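Side-chain contacts in probable TonB-dependent receptor (Pseudomonas aeruginosa, PDB 4K3F), which probably binds methionine in the periplasm as the substrate-binding lipoprotein of a transport system, and holds selenomethionine between its two lobes in this crystal: residues F56-Q60 against P61-E65; A155-L158 against P159-L162; I224-F227 against I228-K231. All blocks are in the same frame, centred on the assembly; numbering follows the deposited sequence.

How the contacts relate
The three contacts illustrate how short-range side-chain pairing is used at different places in one two-lobed periplasmic binding protein. They follow one another along the chain, contact 1 first and contact 3 last. Contact 1 joins the end of strand 54-59 to helix 60-70. Contact 2 lies in the other lobe, where strand 149-153 of the five-stranded sheet leads into helix 158-161, about 20 Å from contact 1 centre to centre. Contact 3, within helix 222-232, belongs to the first lobe, its centre about 22 Å from that of contact 1 and about 27 Å from that of contact 2. Contact 1 touches the selenomethionine; the A155 side chain of contact 2 comes within about 7 Å of it.

Contact 1: F56-Q60 against P61-E65; sequences FFQHQ and PYLDE. With MSE (selenomethionine), chain B.
H59 caps the start of the helix that follows it, its ring meeting Y62. H59 CB lies 4.0 Å from P61 CD. A chi1 of 46° tucks CG between the backbone N and the carbonyl carbon of H59, which swings the imidazole toward the helix start. There H59 ND1 accepts the backbone N-H of Y62 at 3.2 Å, the donor 17° out of the ring plane, while CE1 packs on Y62 CB. Selenium lies over one face of the ring, offset toward the rim, with H59 NE2 3.4 Å from MSE SE; CD2 lies against the selenium and CG of the ligand, and NE2 is hydrogen-bonded to N112.

This is an N-cap made by a histidine, at the point where strand 54-59 gives way to helix 60-70 in a periplasmic binding-protein fold. Because the same imidazole meets the selenomethionine, the cap also shapes the ligand pocket. Y62 supplies a neighbouring wall: the ligand methyl CE sits over the centre of its ring, and Q58 OE1 comes in the ring plane at the edge, 3.2 Å from Y62 CD1. The Q58 amide, whose NE2 binds N44, also rests against L63 CB. F57 CE2 approaches Y62 CE1 at 4.1 Å, the two side chains crossing at about a right angle beside the ligand methyl.

On the outer side of the helix, Q60 bends at chi2 and sends NE2 to D64 OD1 at 3.1 Å. This bond is nearly straight, at 173°, and meets the carboxylate from its syn side but tilted out of the carboxylate plane. The D64 backbone N donates to Q60 O at 2.9 Å.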
loop_
_atom_site.group_PDB
_atom_site.type_symbol
_atom_site.label_atom_id
_atom_site.label_comp_id
_atom_site.label_asym_id
_atom_site.label_seq_id
_atom_site.Cartn_x
_atom_site.Cartn_y
_atom_site.Cartn_z
ATOM N N PHE A 56 -7.735 -7.533 0.334
ATOM C CA PHE A 56 -6.679 -7.109 1.264
ATOM C C PHE A 56 -5.492 -6.663 0.449
ATOM O O PHE A 56 -4.695 -7.467 0.010
ATOM C CB PHE A 56 -6.356 -8.241 2.241
ATOM C CG PHE A 56 -5.272 -7.911 3.236
ATOM C CD1 PHE A 56 -5.240 -6.689 3.888
ATOM C CD2 PHE A 56 -4.302 -8.834 3.552
ATOM C CE1 PHE A 56 -4.227 -6.401 4.819
ATOM C CE2 PHE A 56 -3.301 -8.545 4.488
ATOM C CZ PHE A 56 -3.271 -7.344 5.125
ATOM N N PHE A 57 -5.407 -5.344 0.257
ATOM C CA PHE A 57 -4.385 -4.746 -0.639
ATOM C C PHE A 57 -4.223 -3.247 -0.522
ATOM O O PHE A 57 -3.256 -2.752 -1.016
ATOM C CB PHE A 57 -4.594 -5.071 -2.127
ATOM C CG PHE A 57 -5.605 -4.181 -2.814
ATOM C CD1 PHE A 57 -6.947 -4.364 -2.622
ATOM C CD2 PHE A 57 -5.181 -3.136 -3.619
ATOM C CE1 PHE A 57 -7.896 -3.530 -3.268
ATOM C CE2 PHE A 57 -6.100 -2.322 -4.249
ATOM C CZ PHE A 57 -7.445 -2.515 -4.066
ATOM N N GLN A 58 -5.164 -2.528 0.069
ATOM C CA GLN A 58 -5.191 -1.036 -0.049
ATOM C C GLN A 58 -5.254 -0.398 1.320
ATOM O O GLN A 58 -5.515 -1.086 2.329
ATOM C CB GLN A 58 -6.394 -0.591 -0.886
ATOM C CG GLN A 58 -7.720 -0.683 -0.117
ATOM C CD GLN A 58 -8.892 -0.767 -1.061
ATOM O OE1 GLN A 58 -9.108 0.109 -1.906
ATOM N NE2 GLN A 58 -9.590 -1.870 -1.004
ATOM N N HIS A 59 -5.007 0.908 1.355
ATOM C CA HIS A 59 -5.209 1.692 2.554
ATOM C C HIS A 59 -6.526 2.467 2.428
ATOM O O HIS A 59 -7.192 2.458 1.404
ATOM C CB HIS A 59 -4.016 2.614 2.859
ATOM C CG HIS A 59 -3.484 3.400 1.670
ATOM N ND1 HIS A 59 -4.249 4.341 0.988
ATOM C CD2 HIS A 59 -2.282 3.391 1.055
ATOM C CE1 HIS A 59 -3.522 4.881 0.018
ATOM N NE2 HIS A 59 -2.313 4.331 0.053
ATOM N N GLN A 60 -6.941 3.084 3.512
ATOM C CA GLN A 60 -8.256 3.745 3.556
ATOM C C GLN A 60 -8.344 4.932 2.631
ATOM O O GLN A 60 -9.361 5.100 1.956
ATOM C CB GLN A 60 -8.664 4.104 4.999
ATOM C CG GLN A 60 -10.111 4.574 5.131
ATOM C CD GLN A 60 -11.114 3.485 5.369
ATOM O OE1 GLN A 60 -10.918 2.601 6.230
ATOM N NE2 GLN A 60 -12.249 3.576 4.659
ATOM N N PRO A 61 -7.294 5.784 2.571
ATOM C CA PRO A 61 -7.421 6.859 1.593
ATOM C C PRO A 61 -7.693 6.370 0.175
ATOM O O PRO A 61 -8.538 6.920 -0.520
ATOM C CB PRO A 61 -6.112 7.605 1.722
ATOM C CG PRO A 61 -5.703 7.365 3.159
ATOM C CD PRO A 61 -6.144 5.975 3.484
ATOM N N TYR A 62 -7.024 5.327 -0.225
ATOM C CA TYR A 62 -7.207 4.747 -1.566
ATOM C C TYR A 62 -8.645 4.232 -1.747
ATOM O O TYR A 62 -9.293 4.511 -2.770
ATOM C CB TYR A 62 -6.180 3.626 -1.809
ATOM C CG TYR A 62 -6.262 3.084 -3.204
ATOM C CD1 TYR A 62 -7.145 2.070 -3.511
ATOM C CD2 TYR A 62 -5.490 3.634 -4.255
ATOM C CE1 TYR A 62 -7.244 1.577 -4.783
ATOM C CE2 TYR A 62 -5.589 3.143 -5.547
ATOM C CZ TYR A 62 -6.463 2.127 -5.808
ATOM O OH TYR A 62 -6.576 1.667 -7.120
ATOM N N LEU A 63 -9.151 3.545 -0.745
ATOM C CA LEU A 63 -10.498 2.991 -0.789
ATOM C C LEU A 63 -11.497 4.113 -0.962
ATOM O O LEU A 63 -12.444 4.013 -1.742
ATOM C CB LEU A 63 -10.797 2.174 0.472
ATOM C CG LEU A 63 -12.221 1.689 0.546
ATOM C CD1 LEU A 63 -12.594 0.759 -0.592
ATOM C CD2 LEU A 63 -12.505 1.067 1.918
ATOM N N ASP A 64 -11.358 5.139 -0.128
ATOM C CA ASP A 64 -12.353 6.220 -0.152
ATOM C C ASP A 64 -12.406 6.892 -1.547
ATOM O O ASP A 64 -13.505 7.188 -2.119
ATOM C CB ASP A 64 -12.028 7.279 0.912
ATOM C CG ASP A 64 -12.185 6.775 2.344
ATOM O OD1 ASP A 64 -12.822 5.744 2.572
ATOM O OD2 ASP A 64 -11.657 7.470 3.273
ATOM N N GLU A 65 -11.217 7.162 -2.106
ATOM C CA GLU A 65 -11.107 7.726 -3.433
ATOM C C GLU A 65 -11.622 6.775 -4.497
ATOM O O GLU A 65 -12.302 7.198 -5.446
ATOM C CB GLU A 65 -9.651 8.102 -3.704
ATOM C CG GLU A 65 -9.379 8.653 -5.091
ATOM C CD GLU A 65 -10.193 9.878 -5.475
ATOM O OE1 GLU A 65 -10.667 10.636 -4.593
ATOM O OE2 GLU A 65 -10.288 10.120 -6.695
HETATM N N MSE B 300 0.273 -1.870 -0.044
HETATM C CA MSE B 300 0.175 -0.516 -0.663
HETATM C C MSE B 300 0.771 0.468 0.337
HETATM O O MSE B 300 0.487 0.368 1.536
HETATM O OXT MSE B 300 1.521 1.371 -0.051
HETATM C CB MSE B 300 -1.278 -0.142 -0.999
HETATM C CG MSE B 300 -1.390 1.213 -1.656
HETATM SE SE MSE B 300 -3.278 1.702 -1.892
HETATM C CE MSE B 300 -3.777 0.432 -3.197
#

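Contact 2: A155-L158 against P159-L162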
loop_
_atom_site.group_PDB
_atom_site.type_symbol
_atom_site.label_atom_id
_atom_site.label_comp_id
_atom_site.label_asym_id
_atom_site.label_seq_id
_atom_site.Cartn_x
_atom_site.Cartn_y
_atom_site.Cartn_z
ATOM N N ALA A 155 1.368 2.787 -10.374
ATOM C CA ALA A 155 2.169 2.247 -9.245
ATOM C C ALA A 155 2.952 0.969 -9.523
ATOM O O ALA A 155 4.079 0.862 -9.116
ATOM C CB ALA A 155 1.308 2.026 -8.028
ATOM N N ALA A 156 2.317 -0.002 -10.165
ATOM C CA ALA A 156 2.938 -1.293 -10.387
ATOM C C ALA A 156 4.110 -1.234 -11.364
ATOM O O ALA A 156 4.961 -2.122 -11.353
ATOM C CB ALA A 156 1.907 -2.282 -10.918
ATOM N N THR A 157 4.175 -0.177 -12.161
ATOM C CA THR A 157 5.194 -0.047 -13.189
ATOM C C THR A 157 6.486 0.601 -12.696
ATOM O O THR A 157 7.474 0.629 -13.411
ATOM C CB THR A 157 4.709 0.764 -14.400
ATOM O OG1 THR A 157 4.649 2.151 -14.104
ATOM C CG2 THR A 157 3.372 0.262 -14.955
ATOM N N LEU A 158 6.466 1.163 -11.488
ATOM C CA LEU A 158 7.600 1.921 -11.041
ATOM C C LEU A 158 8.904 1.104 -10.863
ATOM O O LEU A 158 9.990 1.614 -11.192
ATOM C CB LEU A 158 7.257 2.747 -9.791
ATOM C CG LEU A 158 6.062 3.713 -9.896
ATOM C CD1 LEU A 158 6.111 4.733 -8.730
ATOM C CD2 LEU A 158 5.986 4.443 -11.210
ATOM N N PRO A 159 8.829 -0.144 -10.394
ATOM C CA PRO A 159 10.122 -0.879 -10.267
ATOM C C PRO A 159 10.813 -1.081 -11.603
ATOM O O PRO A 159 12.036 -1.061 -11.664
ATOM C CB PRO A 159 9.702 -2.227 -9.673
ATOM C CG PRO A 159 8.469 -1.889 -8.872
ATOM C CD PRO A 159 7.745 -0.845 -9.667
ATOM N N ARG A 160 10.022 -1.216 -12.661
ATOM C CA ARG A 160 10.547 -1.430 -14.000
ATOM C C ARG A 160 11.167 -0.186 -14.592
ATOM O O ARG A 160 11.962 -0.303 -15.549
ATOM C CB ARG A 160 9.459 -1.961 -14.952
ATOM C CG ARG A 160 9.291 -3.477 -14.890
ATOM C CD ARG A 160 8.442 -4.008 -16.044
ATOM N NE ARG A 160 7.199 -3.242 -16.208
ATOM C CZ ARG A 160 6.006 -3.567 -15.704
ATOM N NH1 ARG A 160 5.829 -4.676 -14.989
ATOM N NH2 ARG A 160 4.967 -2.768 -15.927
ATOM N N VAL A 161 10.795 0.994 -14.088
ATOM C CA VAL A 161 11.403 2.227 -14.619
ATOM C C VAL A 161 12.491 2.761 -13.726
ATOM O O VAL A 161 13.115 3.757 -14.063
ATOM C CB VAL A 161 10.415 3.372 -14.968
ATOM C CG1 VAL A 161 9.365 2.905 -15.964
ATOM C CG2 VAL A 161 9.800 3.981 -13.746
ATOM N N LEU A 162 12.749 2.085 -12.617
ATOM C CA LEU A 162 13.721 2.588 -11.644
ATOM C C LEU A 162 15.082 2.920 -12.274
ATOM O O LEU A 162 15.637 3.975 -11.976
ATOM C CB LEU A 162 13.854 1.611 -10.477
ATOM C CG LEU A 162 14.853 1.947 -9.370
ATOM C CD1 LEU A 162 14.448 3.201 -8.624
ATOM C CD2 LEU A 162 14.961 0.775 -8.411
HETATM O O HOH W 1 7.446 -2.666 -12.530
#
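T157 and R160 meet across a short, irregular helical turn, where a 3-10 segment at 155-157 runs into the weakly bonded helix 158-161. The turn follows strand 149-153 of the five-stranded sheet in the second lobe of this binding protein.

Its backbone hydrogen bonds show the irregularity. T157 O receives two weak ones, from R160 N at 3.2 Å and from V161 N at 3.4 Å, the first spanning three residues and the second four. V161 N also donates to L158 O at 3.1 Å, with the donor well above the carbonyl plane and not on a lone pair. Three-residue spans prevail, with one weak four-residue bond, so the turn stays close to 3-10. P159, at the second helical position, has no N-H to give.

Apolar contacts face the sheet and the adjoining helix. L158 CB lies 3.6 Å from P159 CD, and beyond it the leucine side chain packs on V105, P107 and I170. V161 also packs on V105, and P159 on Y174 of helix 172-177.

The polar side chains differ. T157 OG1 bonds back to E154 O, which helps fix the rotation of the side chain, while R160 is exposed. The threonine methyl CG2 meets the R160 guanidinium obliquely, the arginine having bent at chi3 (-49°) to run back over the turn.

One water bridges the backbone across the turn, donating to A156 O at 2.8 Å and accepting from R160 N at 3.0 Å, its oxygen lying over one face of the R160 guanidinium, toward the rim.

Contact 3: I224-F227 against I228-K231; sequences IKQF and IQEK
Helix 222-232, near the C-terminus of the chain, packs one flank on helix 11-26 and another on strand 237-238, and in this contact side chains four residues apart pair along its surface. F227 and K231 run alongside each other in the same direction. With CG anti to the backbone N (chi1 168°), the F227 ring is carried forward along the helix, and K231 CB stands over one of its faces, 4.0 Å from the ring centroid, in a CH-pi contact. K231 CG follows at 3.7 Å from F227 CZ. The aliphatic part of the lysine thus lies over one face of the ring, toward its rim, while NZ continues outward to a weak hydrogen bond with a glycerol probably left from crystallisation. F227 and I224 also touch V20 of helix 11-26.

On the solvent side, Q226 bends at chi2 and brings NE2 to E230 OE1 at 3.1 Å. The bond is nearly straight at 169°, on the anti side and tilted out of the carboxylate plane, and the two side chains cross at about a right angle. At the other end of the amide, a water donates to Q229 OE1 at 2.8 Å and more weakly to Q226 OE1, joining three polar side chains in a row.

On the buried side I224 CG2 meets I228 CD1 at 3.8 Å. K225 CG lies against the amide of Q229, and K225, I228 and Q229 rest on P238 of the strand. Regular backbone bonds accompany these pairs, such as I228 N to I224 O at 2.9 Å.

Chemically, the helix is two-sided. Its isoleucines and part of F227 are used for packing within the lobe, whereas on the exposed side the Q226 amide gives its N-H to the probably charged E230 carboxylate and its oxygen to a weak water bond, so both ends of one neutral group are used.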
loop_
_atom_site.group_PDB
_atom_site.type_symbol
_atom_site.label_atom_id
_atom_site.label_comp_id
_atom_site.label_asym_id
_atom_site.label_seq_id
_atom_site.Cartn_x
_atom_site.Cartn_y
_atom_site.Cartn_z
ATOM N N ILE A 224 0.158 -13.650 13.819
ATOM C CA ILE A 224 0.312 -12.908 12.569
ATOM C C ILE A 224 1.264 -11.750 12.782
ATOM O O ILE A 224 2.055 -11.416 11.910
ATOM C CB ILE A 224 -1.071 -12.458 12.058
ATOM C CG1 ILE A 224 -1.779 -13.666 11.486
ATOM C CG2 ILE A 224 -0.936 -11.384 11.014
ATOM C CD1 ILE A 224 -1.072 -14.263 10.258
ATOM N N LYS A 225 1.247 -11.182 13.995
ATOM C CA LYS A 225 2.161 -10.088 14.310
ATOM C C LYS A 225 3.601 -10.601 14.259
ATOM O O LYS A 225 4.472 -9.999 13.649
ATOM C CB LYS A 225 1.833 -9.465 15.672
ATOM C CG LYS A 225 2.844 -8.447 16.154
ATOM C CD LYS A 225 2.443 -7.926 17.526
ATOM C CE LYS A 225 1.688 -6.639 17.406
ATOM N NZ LYS A 225 1.681 -5.904 18.688
ATOM N N GLN A 226 3.824 -11.771 14.849
ATOM C CA GLN A 226 5.139 -12.382 14.831
ATOM C C GLN A 226 5.586 -12.663 13.405
ATOM O O GLN A 226 6.745 -12.400 13.055
ATOM C CB GLN A 226 5.136 -13.689 15.649
ATOM C CG GLN A 226 6.443 -14.495 15.634
ATOM C CD GLN A 226 7.635 -13.703 16.117
ATOM O OE1 GLN A 226 7.529 -13.006 17.118
ATOM N NE2 GLN A 226 8.781 -13.809 15.411
ATOM N N PHE A 227 4.694 -13.243 12.599
ATOM C CA PHE A 227 5.060 -13.546 11.224
ATOM C C PHE A 227 5.501 -12.262 10.520
ATOM O O PHE A 227 6.502 -12.228 9.829
ATOM C CB PHE A 227 3.895 -14.198 10.437
ATOM C CG PHE A 227 4.144 -14.264 8.951
ATOM C CD1 PHE A 227 5.023 -15.201 8.421
ATOM C CD2 PHE A 227 3.517 -13.393 8.086
ATOM C CE1 PHE A 227 5.282 -15.252 7.061
ATOM C CE2 PHE A 227 3.760 -13.440 6.729
ATOM C CZ PHE A 227 4.652 -14.366 6.214
ATOM N N ILE A 228 4.708 -11.198 10.665
ATOM C CA ILE A 228 4.996 -9.934 9.967
ATOM C C ILE A 228 6.370 -9.406 10.395
ATOM O O ILE A 228 7.185 -8.976 9.579
ATOM C CB ILE A 228 3.890 -8.886 10.244
ATOM C CG1 ILE A 228 2.589 -9.277 9.509
ATOM C CG2 ILE A 228 4.340 -7.501 9.812
ATOM C CD1 ILE A 228 1.356 -8.505 9.945
ATOM N N GLN A 229 6.614 -9.422 11.688
ATOM C CA GLN A 229 7.887 -8.924 12.206
ATOM C C GLN A 229 9.129 -9.682 11.680
ATOM O O GLN A 229 10.121 -9.083 11.205
ATOM C CB GLN A 229 7.834 -8.983 13.734
ATOM C CG GLN A 229 6.978 -7.872 14.328
ATOM C CD GLN A 229 6.745 -8.058 15.807
ATOM O OE1 GLN A 229 6.867 -9.165 16.328
ATOM N NE2 GLN A 229 6.368 -6.983 16.489
ATOM N N GLU A 230 9.089 -11.003 11.784
ATOM C CA GLU A 230 10.233 -11.833 11.382
ATOM C C GLU A 230 10.392 -11.892 9.859
ATOM O O GLU A 230 11.508 -11.921 9.357
ATOM C CB GLU A 230 10.114 -13.248 11.976
ATOM C CG GLU A 230 9.082 -14.124 11.275
ATOM C CD GLU A 230 9.015 -15.545 11.829
ATOM O OE1 GLU A 230 8.489 -15.701 12.961
ATOM O OE2 GLU A 230 9.458 -16.494 11.112
ATOM N N LYS A 231 9.274 -11.901 9.121
ATOM C CA LYS A 231 9.354 -12.076 7.670
ATOM C C LYS A 231 9.868 -10.808 6.983
ATOM O O LYS A 231 10.720 -10.874 6.097
ATOM C CB LYS A 231 7.990 -12.506 7.123
ATOM C CG LYS A 231 7.958 -12.705 5.626
ATOM C CD LYS A 231 8.659 -13.961 5.140
ATOM C CE LYS A 231 8.518 -14.032 3.628
ATOM N NZ LYS A 231 9.328 -15.119 3.050
HETATM O O HOH W 2 5.465 -10.540 18.308
#